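PDB 3A32: threonine--tRNA ligase catalytic subunit from Aeropyrum pernix, which catalyses the attachment of threonine to its tRNA, activating the amino acid with ATP first, and probably lacks the power to remove mischarged serine. Local coordinates for residues R205-D210 with K260-M265. Residues are numbered along the deposited sequence; the frame is centred on the assembly and turned at random.
With SO4 (sulfate ion), chain C.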
loop_
_atom_site.group_PDB
_atom_site.type_symbol
_atom_site.label_atom_id
_atom_site.label_comp_id
_atom_site.label_asym_id
_atom_site.label_seq_id
_atom_site.Cartn_x
_atom_site.Cartn_y
_atom_site.Cartn_z
ATOM N N ARG A 205 13.664 27.678 -0.014
ATOM C CA ARG A 205 14.299 28.309 -1.165
ATOM C C ARG A 205 13.315 28.465 -2.326
ATOM O O ARG A 205 12.771 27.481 -2.821
ATOM C CB ARG A 205 15.507 27.470 -1.621
ATOM C CG ARG A 205 16.263 27.997 -2.848
ATOM C CD ARG A 205 17.396 27.004 -3.236
ATOM N NE ARG A 205 18.509 27.207 -2.335
ATOM C CZ ARG A 205 19.140 26.257 -1.654
ATOM N NH1 ARG A 205 18.815 24.970 -1.796
ATOM N NH2 ARG A 205 20.127 26.614 -0.831
ATOM N N LEU A 206 13.153 29.686 -2.819
ATOM C CA LEU A 206 12.294 29.915 -3.983
ATOM C C LEU A 206 13.122 30.047 -5.233
ATOM O O LEU A 206 14.163 30.725 -5.220
ATOM C CB LEU A 206 11.448 31.171 -3.801
ATOM C CG LEU A 206 10.716 31.438 -2.468
ATOM C CD1 LEU A 206 9.806 32.701 -2.557
ATOM C CD2 LEU A 206 9.888 30.235 -1.929
ATOM N N SER A 207 12.696 29.389 -6.314
ATOM C CA SER A 207 13.367 29.560 -7.604
ATOM C C SER A 207 12.426 30.204 -8.650
ATOM O O SER A 207 11.379 29.659 -8.994
ATOM C CB SER A 207 13.960 28.240 -8.076
ATOM O OG SER A 207 14.846 27.707 -7.096
ATOM N N MET A 208 12.801 31.379 -9.129
ATOM C CA MET A 208 11.894 32.247 -9.882
ATOM C C MET A 208 12.373 32.432 -11.317
ATOM O O MET A 208 13.458 31.999 -11.647
ATOM C CB MET A 208 11.798 33.617 -9.194
ATOM C CG MET A 208 11.615 33.579 -7.708
ATOM S SD MET A 208 10.059 32.762 -7.239
ATOM C CE MET A 208 9.449 33.899 -5.984
ATOM N N SER A 209 11.547 33.071 -12.162
ATOM C CA SER A 209 11.951 33.472 -13.508
ATOM C C SER A 209 12.992 34.560 -13.474
ATOM O O SER A 209 13.217 35.205 -12.449
ATOM C CB SER A 209 10.785 34.030 -14.327
ATOM O OG SER A 209 10.290 35.207 -13.727
ATOM N N ASP A 210 13.638 34.714 -14.622
ATOM C CA ASP A 210 14.243 35.977 -15.027
ATOM C C ASP A 210 13.153 36.623 -15.875
ATOM O O ASP A 210 12.762 36.084 -16.903
ATOM C CB ASP A 210 15.496 35.705 -15.857
ATOM C CG ASP A 210 16.270 36.993 -16.251
ATOM O OD1 ASP A 210 15.688 38.116 -16.453
ATOM O OD2 ASP A 210 17.498 36.826 -16.383
ATOM N N LYS A 260 9.112 27.614 -8.282
ATOM C CA LYS A 260 9.013 26.575 -7.251
ATOM C C LYS A 260 9.558 26.997 -5.907
ATOM O O LYS A 260 10.253 27.991 -5.786
ATOM C CB LYS A 260 9.756 25.297 -7.687
ATOM C CG LYS A 260 11.180 25.569 -8.183
ATOM C CD LYS A 260 12.041 24.286 -8.222
ATOM C CE LYS A 260 13.425 24.618 -8.812
ATOM N NZ LYS A 260 14.346 23.454 -8.632
ATOM N N LEU A 261 9.255 26.180 -4.907
ATOM C CA LEU A 261 9.775 26.298 -3.567
ATOM C C LEU A 261 10.316 24.920 -3.152
ATOM O O LEU A 261 9.628 23.880 -3.313
ATOM C CB LEU A 261 8.603 26.698 -2.690
ATOM C CG LEU A 261 8.651 26.885 -1.199
ATOM C CD1 LEU A 261 7.413 27.677 -0.832
ATOM C CD2 LEU A 261 8.708 25.522 -0.441
ATOM N N ASP A 262 11.516 24.898 -2.578
ATOM C CA ASP A 262 12.122 23.648 -2.105
ATOM C C ASP A 262 12.228 23.682 -0.609
ATOM O O ASP A 262 12.506 24.726 -0.032
ATOM C CB ASP A 262 13.501 23.470 -2.697
ATOM C CG ASP A 262 13.431 23.150 -4.176
ATOM O OD1 ASP A 262 12.660 22.206 -4.515
ATOM O OD2 ASP A 262 14.098 23.862 -4.978
ATOM N N PHE A 263 11.951 22.534 -0.004
ATOM C CA PHE A 263 12.064 22.330 1.437
ATOM C C PHE A 263 13.457 21.821 1.771
ATOM O O PHE A 263 13.863 20.785 1.265
ATOM C CB PHE A 263 11.097 21.232 1.866
ATOM C CG PHE A 263 9.643 21.541 1.581
ATOM C CD1 PHE A 263 9.063 22.777 1.993
ATOM C CD2 PHE A 263 8.835 20.589 0.975
ATOM C CE1 PHE A 263 7.732 23.020 1.766
ATOM C CE2 PHE A 263 7.490 20.838 0.755
ATOM C CZ PHE A 263 6.950 22.031 1.144
ATOM N N ILE A 264 14.155 22.512 2.650
ATOM C CA ILE A 264 15.528 22.199 2.912
ATOM C C ILE A 264 15.791 22.154 4.411
ATOM O O ILE A 264 15.730 23.183 5.082
ATOM C CB ILE A 264 16.494 23.248 2.275
ATOM C CG1 ILE A 264 16.433 23.190 0.750
ATOM C CG2 ILE A 264 17.932 22.951 2.691
ATOM C CD1 ILE A 264 16.619 24.509 0.156
ATOM N N MET A 265 16.101 20.968 4.927
ATOM C CA MET A 265 16.555 20.861 6.298
ATOM C C MET A 265 18.054 21.158 6.377
ATOM O O MET A 265 18.827 20.648 5.571
ATOM C CB MET A 265 16.273 19.458 6.840
ATOM C CG MET A 265 16.697 19.301 8.277
ATOM S SD MET A 265 15.702 18.068 9.104
ATOM C CE MET A 265 14.094 18.900 9.178
HETATM S S SO4 C . 21.802 30.311 0.957
HETATM O O1 SO4 C . 21.078 30.240 2.230
HETATM O O2 SO4 C . 21.373 31.493 0.216
HETATM O O3 SO4 C . 23.220 30.441 1.288
HETATM O O4 SO4 C . 21.559 29.130 0.107
HETATM O O HOH W 1 13.621 26.442 -5.354
#
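In the largely antiparallel sheet of the class II synthetase core, strand 202-207 runs beside strand 260-268. R205 with D262 and S207 with K260 form hydrogen-bonded antiparallel pairs, each exchanging both backbone hydrogen bonds, D262 N reaching R205 O at 2.9 Å and S207 N reaching K260 O at 2.9 Å; L206 and L261 are the non-hydrogen-bonded pair between them. Side chains then alternate between the two faces. On one, L206 CD2 packs against L261 CG at 3.6 Å, and L261 also touches V178 of helix 174-191 and L232 of helix 222-243. On the other, a water donates to R205 O and to D262 OD2 (2.7 Å) and accepts from S207 OG, tying both strands together; D262 OD1 is hydrogen-bonded to T280 OG1. The aliphatic K260 CE lies 3.7 Å from S207 CB. With CG anti to the backbone N (chi1 179°) and a bend at chi3, R205 lays one guanidinium face over I264 CD1; its NH2 bonds in plane to sulfate O4 at 3.0 Å and also salt-bridges E275. A leucine in place of R205 would probably cost E275 this salt bridge and leave the sulfate, probably from the crystallisation liquor and also bound by K203 NZ, with one donor fewer. Strands paired this way build the largely antiparallel catalytic sheet characteristic of class II aminoacyl-tRNA synthetases.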